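Local coordinates for protein aclacinomycin-N/aclacinomycin-A oxidase (Streptomyces galilaeus, PDB 2IPI) that oxidises the terminal sugar of aclacinomycins with a bicovalently bound FAD, turning aclacinomycin N into aclacinomycin A and then aclacinomycin Y, with release of hydrogen peroxide, at residues A[46-51]-A[87-92]; A[79-84]-A[97-102]. One frame throughout, in Å; residues are numbered along the deposited sequence.

Overall arrangement
Both contacts belong to the FAD-binding part of this PCMH-type flavoenzyme and lie on the same side of the chain's centre, their own centres about 16 Å apart. The chain leaves 79-84 along a short parallel strand and runs almost at once into 87-92, so contact 2 delivers the backbone that contact 1 uses. Together they follow the cofactor lengthwise: Val84 of contact 2 meets the adenosine end, whereas Gly87 to Phe91 of contact 1 take the diphosphate and the flavin. Contact 1 reaches the substrate site as well, where the Phe91 side chain is about 4 Å from that of the catalytic Tyr469; contact 2 lies away from the catalytic residues.

Contact 1: A[46-51]-A[87-92]; sequences RGFNGR and GGHCFE. With FAD (flavin-adenine dinucleotide), chain F.
Two irregular loops, 46-51 and 87-92, run side by side, their touching parts directed within 21° of each other, and Gly47 comes closest to Gly88, CA to CA 4.5 Å. The second is the pyrophosphate-binding loop of the PCMH-type FAD fold, which here also carries the histidyl flavin link. Across the gap Phe48 N gives a weak, bent bond to Gly88 O, and a water bound by Asn49 N spans to the carbonyls of Gly88 and Cys90.

The main side-chain contact is an offset stack of the Phe48 and His89 rings, tilted by 26° with centroids 4.5 Å apart. Phe48 holds CG anti to its own nitrogen (chi1 175°), which lays the ring against one face of the imidazole; its CB sits over that face too, in a CH-pi contact. His89 ND1 is joined covalently to FAD C8M at 1.5 Å, and this methylene carbon also touches Phe48 CD1. His89 NE2, the other ring nitrogen, is hydrogen-bonded to Gln151, so the imidazole is fixed both by its link and by its second nitrogen. The other covalent attachment of the flavin comes from Cys149.

Successive backbone amides grip the diphosphate: Gly87 N donates to FAD O1P and weakly to FAD O2A, Gly88 N reaches FAD O2A in a fairly straight bond, His89 N donates to both FAD O3P and FAD O2P, and Cys90 N to FAD O1A. Arg46 NH1 passes 3.7 Å from Gly87 O without a bond; NH1 is hydrogen-bonded to Ser86 O, and NH2 forms a salt bridge with Asp105. Further along, Phe91 meets the ring of Trp423 and lies against the bound aclacinomycin, while its CE1 rests 3.8 Å from FAD C1'.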
ATOM      1  N   ARG A  46      12.560 -14.344   3.213  1.00 20.04           N
ATOM      2  CA  ARG A  46      11.244 -14.281   2.588  1.00 21.44           C
ATOM      3  C   ARG A  46      10.882 -12.863   2.158  1.00 21.42           C
ATOM      4  O   ARG A  46       9.976 -12.626   1.343  1.00 15.90           O
ATOM      5  CB  ARG A  46      10.188 -14.788   3.573  1.00 23.28           C
ATOM      6  CG  ARG A  46       9.922 -16.278   3.489  1.00 22.62           C
ATOM      7  CD  ARG A  46       8.510 -16.581   3.985  1.00 21.26           C
ATOM      8  NE  ARG A  46       7.521 -15.897   3.153  1.00 23.31           N
ATOM      9  CZ  ARG A  46       6.489 -15.195   3.597  1.00 22.27           C
ATOM     10  NH1 ARG A  46       5.664 -14.622   2.733  1.00 16.49           N
ATOM     11  NH2 ARG A  46       6.278 -15.064   4.900  1.00 16.40           N
ATOM     12  N   GLY A  47      11.636 -11.925   2.751  1.00 14.26           N
ATOM     13  CA  GLY A  47      11.415 -10.535   2.440  1.00 11.17           C
ATOM     14  C   GLY A  47      11.480 -10.278   0.949  1.00 11.97           C
ATOM     15  O   GLY A  47      12.142 -10.996   0.195  1.00 16.66           O
ATOM     16  N   PHE A  48      10.774  -9.227   0.533  1.00 15.50           N
ATOM     17  CA  PHE A  48      10.723  -8.932  -0.896  1.00 15.20           C
ATOM     18  C   PHE A  48      11.975  -8.183  -1.343  1.00 19.47           C
ATOM     19  O   PHE A  48      12.403  -8.347  -2.490  1.00 10.28           O
ATOM     20  CB  PHE A  48       9.461  -8.111  -1.162  1.00 18.39           C
ATOM     21  CG  PHE A  48       9.388  -7.652  -2.616  1.00 23.84           C
ATOM     22  CD1 PHE A  48       9.221  -6.316  -2.917  1.00 25.07           C
ATOM     23  CD2 PHE A  48       9.499  -8.601  -3.619  1.00 25.92           C
ATOM     24  CE1 PHE A  48       9.154  -5.898  -4.238  1.00 26.12           C
ATOM     25  CE2 PHE A  48       9.423  -8.186  -4.937  1.00 25.92           C
ATOM     26  CZ  PHE A  48       9.253  -6.847  -5.231  1.00 24.68           C
ATOM     27  N   ASN A  49      12.507  -7.394  -0.413  1.00 15.11           N
ATOM     28  CA  ASN A  49      13.617  -6.465  -0.635  1.00 15.26           C
ATOM     29  C   ASN A  49      14.942  -7.066  -0.185  1.00 16.30           C
ATOM     30  O   ASN A  49      15.177  -7.232   1.013  1.00 15.65           O
ATOM     31  CB  ASN A  49      13.340  -5.154   0.105  1.00 14.56           C
ATOM     32  CG  ASN A  49      14.162  -3.968  -0.357  1.00 13.58           C
ATOM     33  OD1 ASN A  49      13.673  -2.834  -0.222  1.00 15.34           O
ATOM     34  ND2 ASN A  49      15.374  -4.163  -0.863  1.00  7.92           N
ATOM     35  N   GLY A  50      15.774  -7.418  -1.147  1.00 14.27           N
ATOM     36  CA  GLY A  50      17.006  -8.140  -0.975  1.00 14.22           C
ATOM     37  C   GLY A  50      18.044  -7.444  -0.120  1.00 12.81           C
ATOM     38  O   GLY A  50      18.990  -8.110   0.342  1.00 15.97           O
ATOM     39  N   ARG A  51      17.886  -6.150   0.070  1.00 11.24           N
ATOM     40  CA  ARG A  51      18.716  -5.280   0.873  1.00 13.88           C
ATOM     41  C   ARG A  51      18.737  -5.700   2.344  1.00 17.68           C
ATOM     42  O   ARG A  51      19.757  -5.522   3.005  1.00 17.88           O
ATOM     43  CB  ARG A  51      18.253  -3.817   0.827  1.00 15.35           C
ATOM     44  CG  ARG A  51      18.635  -3.084  -0.442  1.00 14.06           C
ATOM     45  CD  ARG A  51      18.097  -1.685  -0.520  1.00 11.46           C
ATOM     46  NE  ARG A  51      18.630  -0.760   0.497  1.00 11.70           N
ATOM     47  CZ  ARG A  51      17.877   0.189   1.035  1.00 14.68           C
ATOM     48  NH1 ARG A  51      16.608   0.356   0.662  1.00 12.75           N
ATOM     49  NH2 ARG A  51      18.354   1.024   1.954  1.00 17.80           N
ATOM     50  N   GLY A  87       3.136 -11.315   4.437  1.00  8.86           N
ATOM     51  CA  GLY A  87       3.444 -11.215   3.023  1.00  8.69           C
ATOM     52  C   GLY A  87       4.876 -10.917   2.648  1.00  9.23           C
ATOM     53  O   GLY A  87       5.272 -11.203   1.513  1.00  4.18           O
ATOM     54  N   GLY A  88       5.670 -10.313   3.538  1.00 12.75           N
ATOM     55  CA  GLY A  88       7.054 -10.007   3.226  1.00 13.37           C
ATOM     56  C   GLY A  88       7.242  -8.889   2.222  1.00 11.45           C
ATOM     57  O   GLY A  88       8.323  -8.811   1.611  1.00 14.89           O
ATOM     58  N   HIS A  89       6.280  -7.996   1.999  1.00 12.51           N
ATOM     59  CA  HIS A  89       6.529  -6.946   0.998  1.00 12.43           C
ATOM     60  C   HIS A  89       6.988  -5.623   1.598  1.00 13.08           C
ATOM     61  O   HIS A  89       7.154  -4.649   0.844  1.00  9.27           O
ATOM     62  CB  HIS A  89       5.319  -6.711   0.083  1.00 13.60           C
ATOM     63  CG  HIS A  89       5.336  -7.636  -1.104  1.00 15.62           C
ATOM     64  ND1 HIS A  89       5.733  -7.279  -2.384  1.00 17.07           N
ATOM     65  CD2 HIS A  89       5.001  -8.945  -1.172  1.00 16.87           C
ATOM     66  CE1 HIS A  89       5.632  -8.329  -3.180  1.00 15.33           C
ATOM     67  NE2 HIS A  89       5.187  -9.350  -2.461  1.00 15.13           N
ATOM     68  N   CYS A  90       7.225  -5.557   2.898  1.00 10.66           N
ATOM     69  CA  CYS A  90       7.732  -4.362   3.554  1.00 12.14           C
ATOM     70  C   CYS A  90       8.867  -3.658   2.809  1.00 11.50           C
ATOM     71  O   CYS A  90       9.979  -4.184   2.750  1.00 11.90           O
ATOM     72  CB  CYS A  90       8.247  -4.727   4.957  1.00  8.15           C
ATOM     73  SG  CYS A  90       8.175  -3.290   6.070  1.00 22.12           S
ATOM     74  N   PHE A  91       8.610  -2.485   2.233  1.00 10.54           N
ATOM     75  CA  PHE A  91       9.660  -1.844   1.412  1.00 11.89           C
ATOM     76  C   PHE A  91      10.927  -1.534   2.195  1.00 12.21           C
ATOM     77  O   PHE A  91      12.018  -1.452   1.632  1.00 12.05           O
ATOM     78  CB  PHE A  91       9.137  -0.533   0.804  1.00 11.30           C
ATOM     79  CG  PHE A  91       8.162  -0.742  -0.348  1.00  7.46           C
ATOM     80  CD1 PHE A  91       6.971  -0.047  -0.395  1.00  6.41           C
ATOM     81  CD2 PHE A  91       8.498  -1.633  -1.355  1.00 10.54           C
ATOM     82  CE1 PHE A  91       6.089  -0.241  -1.446  1.00 11.84           C
ATOM     83  CE2 PHE A  91       7.617  -1.847  -2.400  1.00  9.61           C
ATOM     84  CZ  PHE A  91       6.425  -1.139  -2.437  1.00  9.67           C
ATOM     85  N   GLU A  92      10.806  -1.342   3.514  1.00 12.31           N
ATOM     86  CA  GLU A  92      11.972  -0.976   4.322  1.00 11.81           C
ATOM     87  C   GLU A  92      12.522  -2.152   5.115  1.00 14.98           C
ATOM     88  O   GLU A  92      13.438  -2.051   5.926  1.00 10.33           O
ATOM     89  CB  GLU A  92      11.600   0.189   5.242  1.00 11.98           C
ATOM     90  CG  GLU A  92      11.569   1.523   4.510  1.00 10.36           C
ATOM     91  CD  GLU A  92      12.977   2.114   4.393  1.00  7.55           C
ATOM     92  OE1 GLU A  92      13.088   3.350   4.317  1.00 13.60           O
ATOM     93  OE2 GLU A  92      13.939   1.320   4.347  1.00  9.78           O
TER
HETATM   94  PA  FAD F 801       5.090  -7.783   5.572  1.00 11.55           P
HETATM   95  O1A FAD F 801       6.460  -7.471   5.443  1.00 11.21           O
HETATM   96  O2A FAD F 801       4.896  -9.139   6.082  1.00  7.64           O
HETATM   97  O5B FAD F 801       4.355  -6.739   6.491  1.00 10.01           O
HETATM   98  C5B FAD F 801       4.489  -5.385   6.330  1.00 14.06           C
HETATM   99  C4B FAD F 801       4.232  -4.667   7.651  1.00 16.68           C
HETATM  100  O4B FAD F 801       3.078  -5.198   8.244  1.00 14.10           O
HETATM  101  C3B FAD F 801       5.353  -4.945   8.669  1.00 14.70           C
HETATM  102  O3B FAD F 801       5.454  -3.913   9.581  1.00  8.81           O
HETATM  103  C2B FAD F 801       4.859  -6.184   9.395  1.00 12.35           C
HETATM  104  O2B FAD F 801       5.398  -6.387  10.674  1.00 12.54           O
HETATM  105  C1B FAD F 801       3.373  -5.901   9.398  1.00 14.94           C
HETATM  106  N9A FAD F 801       2.540  -7.106   9.580  1.00 15.63           N
HETATM  107  C8A FAD F 801       2.587  -8.236   8.862  1.00 15.48           C
HETATM  108  N7A FAD F 801       1.678  -9.096   9.296  1.00 16.20           N
HETATM  109  C5A FAD F 801       1.056  -8.520  10.326  1.00 15.46           C
HETATM  110  C6A FAD F 801       0.027  -8.938  11.159  1.00 17.19           C
HETATM  111  N6A FAD F 801      -0.524 -10.068  10.930  1.00 17.31           N
HETATM  112  N1A FAD F 801      -0.415  -8.130  12.108  1.00 11.54           N
HETATM  113  C2A FAD F 801       0.120  -6.937  12.226  1.00 13.98           C
HETATM  114  N3A FAD F 801       1.088  -6.498  11.443  1.00 13.08           N
HETATM  115  C4A FAD F 801       1.568  -7.272  10.517  1.00 14.49           C
HETATM  116  N1  FAD F 801       0.177  -1.208  -1.445  1.00  9.87           N
HETATM  117  C2  FAD F 801      -0.997  -0.599  -1.820  1.00 10.62           C
HETATM  118  O2  FAD F 801      -1.636   0.047  -1.109  1.00 10.03           O
HETATM  119  N3  FAD F 801      -1.426  -0.774  -3.107  1.00 16.41           N
HETATM  120  C4  FAD F 801      -0.724  -1.539  -4.022  1.00 15.80           C
HETATM  121  O4  FAD F 801      -1.196  -1.734  -5.106  1.00 12.33           O
HETATM  122  C4X FAD F 801       0.458  -2.167  -3.622  1.00 13.96           C
HETATM  123  N5  FAD F 801       1.207  -2.910  -4.486  1.00 11.27           N
HETATM  124  C5X FAD F 801       2.318  -3.575  -4.080  1.00 16.55           C
HETATM  125  C6  FAD F 801       3.014  -4.404  -4.962  1.00 17.34           C
HETATM  126  C7  FAD F 801       4.160  -5.018  -4.548  1.00 15.81           C
HETATM  127  C7M FAD F 801       4.788  -5.977  -5.505  1.00 19.65           C
HETATM  128  C8  FAD F 801       4.595  -4.906  -3.224  1.00 11.78           C
HETATM  129  C8M FAD F 801       5.672  -5.836  -2.711  1.00 12.90           C
HETATM  130  C9  FAD F 801       3.870  -4.094  -2.381  1.00 12.54           C
HETATM  131  C9A FAD F 801       2.759  -3.394  -2.777  1.00 16.42           C
HETATM  132  N10 FAD F 801       2.068  -2.569  -1.909  1.00 15.52           N
HETATM  133  C10 FAD F 801       0.899  -1.996  -2.313  1.00 14.43           C
HETATM  134  C1' FAD F 801       2.749  -1.905  -0.758  1.00 12.76           C
HETATM  135  C2' FAD F 801       2.724  -2.670   0.566  1.00 16.61           C
HETATM  136  O2' FAD F 801       3.897  -3.283   0.990  1.00 13.13           O
HETATM  137  C3' FAD F 801       1.598  -3.670   0.684  1.00 20.06           C
HETATM  138  O3' FAD F 801       0.353  -3.080   0.471  1.00 16.21           O
HETATM  139  C4' FAD F 801       1.841  -4.352   2.065  1.00 24.00           C
HETATM  140  O4' FAD F 801       2.577  -3.624   2.962  1.00 21.15           O
HETATM  141  C5' FAD F 801       2.447  -5.734   2.117  1.00 18.92           C
HETATM  142  O5' FAD F 801       2.348  -6.259   3.399  1.00 15.33           O
HETATM  143  P   FAD F 801       2.964  -7.678   3.614  1.00 10.80           P
HETATM  144  O1P FAD F 801       2.169  -8.444   4.504  1.00  8.88           O
HETATM  145  O2P FAD F 801       3.119  -8.268   2.356  1.00 17.11           O
HETATM  146  O3P FAD F 801       4.440  -7.494   4.153  1.00  9.43           O
HETATM  147  O   HOH W   1      10.557  -6.886   1.725  1.00 15.61           O

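Contact 2: A[79-84]-A[97-102]; sequences GQRIAV and DPAVRA. With FAD (flavin-adenine dinucleotide), chain F.
Arg81 has CG anti to its backbone nitrogen (chi1 171°) and stays extended as far as NE, which carries the side chain along the turn 97-100: CB and CD pass Ala99 O, and Ala99 CB lies at the edge of the guanidinium, near its plane, beside NH1. Val100 likewise places CG1 anti to its nitrogen (chi1 176°), bringing that methyl to 3.3 Å from Arg81 O and to 3.7 Å from Ala83 CB. Asp97 OD1 is 4.1 Å from Arg81 NH1 and well out of the guanidinium plane, an attraction of charges without a directed N-H.

That same carboxylate oxygen is used inside its own segment, where Ala99 N donates to it in an Asx turn; a type I turn spans Asp97 to Val100. From there the chain enters a parallel pairing. Arg81 O accepts two bonds, from Arg101 N on a lone pair and from Ala102 N, which stands 41° above the carbonyl plane. Two residues on from Arg81, Ala83 N donates to Ala102 O at 2.7 Å, nearly along the C=O axis, and Ile82 CA sends a C-H contact to the same oxygen. Ala102 CB packs on Gln80 CB at 3.7 Å and on Ile82 CG1.

This is the start of a parallel strand pair in the mixed sheet of the FAD-binding domain. Val84 accepts a hydrogen bond from FAD O2B through its carbonyl. Gly79 ends helix 65-78 in a Schellman motif, and that helix packs Val72 and Ala75 on the sheet face bearing Ile82 and Ala102, while strand 82-85 forms the sheet's edge beside strand 102-105.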
ATOM      1  N   GLY A  79      12.969 -12.692  25.892  1.00 14.43           N
ATOM      2  CA  GLY A  79      13.330 -11.306  25.635  1.00 15.91           C
ATOM      3  C   GLY A  79      13.789 -11.109  24.199  1.00 18.22           C
ATOM      4  O   GLY A  79      14.631 -10.316  23.812  1.00 16.96           O
ATOM      5  N   GLN A  80      13.176 -11.920  23.342  1.00 17.55           N
ATOM      6  CA  GLN A  80      13.389 -11.844  21.899  1.00 13.28           C
ATOM      7  C   GLN A  80      12.519 -10.755  21.309  1.00 13.75           C
ATOM      8  O   GLN A  80      11.293 -10.821  21.446  1.00 11.46           O
ATOM      9  CB  GLN A  80      13.089 -13.233  21.348  1.00 10.39           C
ATOM     10  CG  GLN A  80      14.244 -14.200  21.659  1.00 12.17           C
ATOM     11  CD  GLN A  80      13.846 -15.646  21.435  1.00 13.12           C
ATOM     12  OE1 GLN A  80      12.671 -15.921  21.184  1.00 14.80           O
ATOM     13  NE2 GLN A  80      14.826 -16.533  21.526  1.00 18.00           N
ATOM     14  N   ARG A  81      13.135  -9.751  20.683  1.00 13.86           N
ATOM     15  CA  ARG A  81      12.341  -8.683  20.084  1.00 13.05           C
ATOM     16  C   ARG A  81      11.536  -9.237  18.912  1.00 11.80           C
ATOM     17  O   ARG A  81      12.123  -9.839  18.014  1.00 15.51           O
ATOM     18  CB  ARG A  81      13.202  -7.519  19.587  1.00 15.08           C
ATOM     19  CG  ARG A  81      12.382  -6.518  18.777  1.00 14.87           C
ATOM     20  CD  ARG A  81      13.274  -5.693  17.871  1.00 18.44           C
ATOM     21  NE  ARG A  81      12.670  -4.458  17.379  1.00 18.41           N
ATOM     22  CZ  ARG A  81      13.380  -3.390  17.013  1.00 21.23           C
ATOM     23  NH1 ARG A  81      14.698  -3.401  17.080  1.00 28.02           N
ATOM     24  NH2 ARG A  81      12.779  -2.299  16.574  1.00 22.55           N
ATOM     25  N   ILE A  82      10.226  -9.022  18.946  1.00 10.32           N
ATOM     26  CA  ILE A  82       9.327  -9.725  18.024  1.00 10.68           C
ATOM     27  C   ILE A  82       9.085  -9.001  16.712  1.00 10.28           C
ATOM     28  O   ILE A  82       9.013  -7.768  16.735  1.00  9.94           O
ATOM     29  CB  ILE A  82       7.975  -9.940  18.746  1.00  8.59           C
ATOM     30  CG1 ILE A  82       8.048 -10.969  19.877  1.00  8.00           C
ATOM     31  CG2 ILE A  82       6.870 -10.317  17.791  1.00 16.47           C
ATOM     32  CD1 ILE A  82       6.811 -10.990  20.746  1.00  8.29           C
ATOM     33  N   ALA A  83       8.901  -9.757  15.617  1.00  6.85           N
ATOM     34  CA  ALA A  83       8.443  -9.149  14.371  1.00  5.84           C
ATOM     35  C   ALA A  83       7.484 -10.122  13.649  1.00  6.99           C
ATOM     36  O   ALA A  83       7.760 -11.306  13.776  1.00  7.54           O
ATOM     37  CB  ALA A  83       9.584  -8.771  13.451  1.00 11.53           C
ATOM     38  N   VAL A  84       6.469  -9.583  12.986  1.00  9.55           N
ATOM     39  CA  VAL A  84       5.557 -10.446  12.236  1.00 11.03           C
ATOM     40  C   VAL A  84       5.749 -10.289  10.728  1.00  9.13           C
ATOM     41  O   VAL A  84       5.793  -9.170  10.234  1.00 12.01           O
ATOM     42  CB  VAL A  84       4.076 -10.161  12.510  1.00 12.87           C
ATOM     43  CG1 VAL A  84       3.236 -11.347  12.046  1.00 11.90           C
ATOM     44  CG2 VAL A  84       3.879  -9.819  13.967  1.00 20.72           C
ATOM     45  N   ASP A  97      15.252  -6.473  10.416  1.00 10.00           N
ATOM     46  CA  ASP A  97      16.200  -5.634  11.166  1.00 13.20           C
ATOM     47  C   ASP A  97      17.056  -6.492  12.076  1.00 14.36           C
ATOM     48  O   ASP A  97      16.586  -7.462  12.666  1.00 14.46           O
ATOM     49  CB  ASP A  97      15.458  -4.557  11.950  1.00 12.75           C
ATOM     50  CG  ASP A  97      16.372  -3.566  12.650  1.00 15.05           C
ATOM     51  OD1 ASP A  97      17.004  -3.886  13.681  1.00 16.51           O
ATOM     52  OD2 ASP A  97      16.511  -2.419  12.180  1.00 16.03           O
ATOM     53  N   PRO A  98      18.352  -6.228  12.231  1.00 18.10           N
ATOM     54  CA  PRO A  98      19.209  -7.122  13.013  1.00 13.96           C
ATOM     55  C   PRO A  98      18.870  -7.198  14.501  1.00 11.31           C
ATOM     56  O   PRO A  98      19.383  -8.103  15.182  1.00 12.15           O
ATOM     57  CB  PRO A  98      20.609  -6.513  12.883  1.00 15.61           C
ATOM     58  CG  PRO A  98      20.534  -5.628  11.690  1.00 17.83           C
ATOM     59  CD  PRO A  98      19.118  -5.096  11.674  1.00 18.82           C
ATOM     60  N   ALA A  99      18.067  -6.290  15.016  1.00 11.51           N
ATOM     61  CA  ALA A  99      17.674  -6.321  16.422  1.00 15.08           C
ATOM     62  C   ALA A  99      16.542  -7.311  16.673  1.00 17.13           C
ATOM     63  O   ALA A  99      16.238  -7.649  17.825  1.00 13.21           O
ATOM     64  CB  ALA A  99      17.278  -4.908  16.841  1.00 18.93           C
ATOM     65  N   VAL A 100      15.919  -7.773  15.581  1.00 11.71           N
ATOM     66  CA  VAL A 100      14.813  -8.712  15.734  1.00 11.64           C
ATOM     67  C   VAL A 100      15.372 -10.101  16.070  1.00 13.38           C
ATOM     68  O   VAL A 100      16.299 -10.588  15.414  1.00 10.38           O
ATOM     69  CB  VAL A 100      13.890  -8.854  14.516  1.00 11.52           C
ATOM     70  CG1 VAL A 100      12.864  -9.950  14.811  1.00 14.92           C
ATOM     71  CG2 VAL A 100      13.136  -7.592  14.150  1.00 10.09           C
ATOM     72  N   ARG A 101      14.802 -10.707  17.119  1.00 13.25           N
ATOM     73  CA  ARG A 101      15.252 -12.012  17.598  1.00 10.69           C
ATOM     74  C   ARG A 101      14.152 -13.063  17.462  1.00  9.01           C
ATOM     75  O   ARG A 101      14.439 -14.260  17.462  1.00  9.29           O
ATOM     76  CB  ARG A 101      15.745 -11.915  19.041  1.00 12.71           C
ATOM     77  CG  ARG A 101      16.991 -11.029  19.110  1.00 16.77           C
ATOM     78  CD  ARG A 101      18.106 -11.660  18.303  1.00 19.90           C
ATOM     79  NE  ARG A 101      19.380 -10.927  18.424  1.00 22.81           N
ATOM     80  CZ  ARG A 101      19.796 -10.253  17.348  1.00 26.39           C
ATOM     81  NH1 ARG A 101      19.007 -10.311  16.275  1.00 27.08           N
ATOM     82  NH2 ARG A 101      20.916  -9.561  17.320  1.00 27.80           N
ATOM     83  N   ALA A 102      12.926 -12.599  17.315  1.00  9.63           N
ATOM     84  CA  ALA A 102      11.783 -13.470  17.113  1.00 10.19           C
ATOM     85  C   ALA A 102      10.965 -13.111  15.884  1.00  5.24           C
ATOM     86  O   ALA A 102      10.436 -11.987  15.779  1.00  8.50           O
ATOM     87  CB  ALA A 102      10.937 -13.363  18.380  1.00  8.25           C
TER
HETATM   88  PA  FAD F 801       5.090  -7.783   5.572  1.00 11.55           P
HETATM   89  O1A FAD F 801       6.460  -7.471   5.443  1.00 11.21           O
HETATM   90  O2A FAD F 801       4.896  -9.139   6.082  1.00  7.64           O
HETATM   91  O5B FAD F 801       4.355  -6.739   6.491  1.00 10.01           O
HETATM   92  C5B FAD F 801       4.489  -5.385   6.330  1.00 14.06           C
HETATM   93  C4B FAD F 801       4.232  -4.667   7.651  1.00 16.68           C
HETATM   94  O4B FAD F 801       3.078  -5.198   8.244  1.00 14.10           O
HETATM   95  C3B FAD F 801       5.353  -4.945   8.669  1.00 14.70           C
HETATM   96  O3B FAD F 801       5.454  -3.913   9.581  1.00  8.81           O
HETATM   97  C2B FAD F 801       4.859  -6.184   9.395  1.00 12.35           C
HETATM   98  O2B FAD F 801       5.398  -6.387  10.674  1.00 12.54           O
HETATM   99  C1B FAD F 801       3.373  -5.901   9.398  1.00 14.94           C
HETATM  100  N9A FAD F 801       2.540  -7.106   9.580  1.00 15.63           N
HETATM  101  C8A FAD F 801       2.587  -8.236   8.862  1.00 15.48           C
HETATM  102  N7A FAD F 801       1.678  -9.096   9.296  1.00 16.20           N
HETATM  103  C5A FAD F 801       1.056  -8.520  10.326  1.00 15.46           C
HETATM  104  C6A FAD F 801       0.027  -8.938  11.159  1.00 17.19           C
HETATM  105  N6A FAD F 801      -0.524 -10.068  10.930  1.00 17.31           N
HETATM  106  N1A FAD F 801      -0.415  -8.130  12.108  1.00 11.54           N
HETATM  107  C2A FAD F 801       0.120  -6.937  12.226  1.00 13.98           C
HETATM  108  N3A FAD F 801       1.088  -6.498  11.443  1.00 13.08           N
HETATM  109  C4A FAD F 801       1.568  -7.272  10.517  1.00 14.49           C
HETATM  110  N1  FAD F 801       0.177  -1.208  -1.445  1.00  9.87           N
HETATM  111  C2  FAD F 801      -0.997  -0.599  -1.820  1.00 10.62           C
HETATM  112  O2  FAD F 801      -1.636   0.047  -1.109  1.00 10.03           O
HETATM  113  N3  FAD F 801      -1.426  -0.774  -3.107  1.00 16.41           N
HETATM  114  C4  FAD F 801      -0.724  -1.539  -4.022  1.00 15.80           C
HETATM  115  O4  FAD F 801      -1.196  -1.734  -5.106  1.00 12.33           O
HETATM  116  C4X FAD F 801       0.458  -2.167  -3.622  1.00 13.96           C
HETATM  117  N5  FAD F 801       1.207  -2.910  -4.486  1.00 11.27           N
HETATM  118  C5X FAD F 801       2.318  -3.575  -4.080  1.00 16.55           C
HETATM  119  C6  FAD F 801       3.014  -4.404  -4.962  1.00 17.34           C
HETATM  120  C7  FAD F 801       4.160  -5.018  -4.548  1.00 15.81           C
HETATM  121  C7M FAD F 801       4.788  -5.977  -5.505  1.00 19.65           C
HETATM  122  C8  FAD F 801       4.595  -4.906  -3.224  1.00 11.78           C
HETATM  123  C8M FAD F 801       5.672  -5.836  -2.711  1.00 12.90           C
HETATM  124  C9  FAD F 801       3.870  -4.094  -2.381  1.00 12.54           C
HETATM  125  C9A FAD F 801       2.759  -3.394  -2.777  1.00 16.42           C
HETATM  126  N10 FAD F 801       2.068  -2.569  -1.909  1.00 15.52           N
HETATM  127  C10 FAD F 801       0.899  -1.996  -2.313  1.00 14.43           C
HETATM  128  C1' FAD F 801       2.749  -1.905  -0.758  1.00 12.76           C
HETATM  129  C2' FAD F 801       2.724  -2.670   0.566  1.00 16.61           C
HETATM  130  O2' FAD F 801       3.897  -3.283   0.990  1.00 13.13           O
HETATM  131  C3' FAD F 801       1.598  -3.670   0.684  1.00 20.06           C
HETATM  132  O3' FAD F 801       0.353  -3.080   0.471  1.00 16.21           O
HETATM  133  C4' FAD F 801       1.841  -4.352   2.065  1.00 24.00           C
HETATM  134  O4' FAD F 801       2.577  -3.624   2.962  1.00 21.15           O
HETATM  135  C5' FAD F 801       2.447  -5.734   2.117  1.00 18.92           C
HETATM  136  O5' FAD F 801       2.348  -6.259   3.399  1.00 15.33           O
HETATM  137  P   FAD F 801       2.964  -7.678   3.614  1.00 10.80           P
HETATM  138  O1P FAD F 801       2.169  -8.444   4.504  1.00  8.88           O
HETATM  139  O2P FAD F 801       3.119  -8.268   2.356  1.00 17.11           O
HETATM  140  O3P FAD F 801       4.440  -7.494   4.153  1.00  9.43           O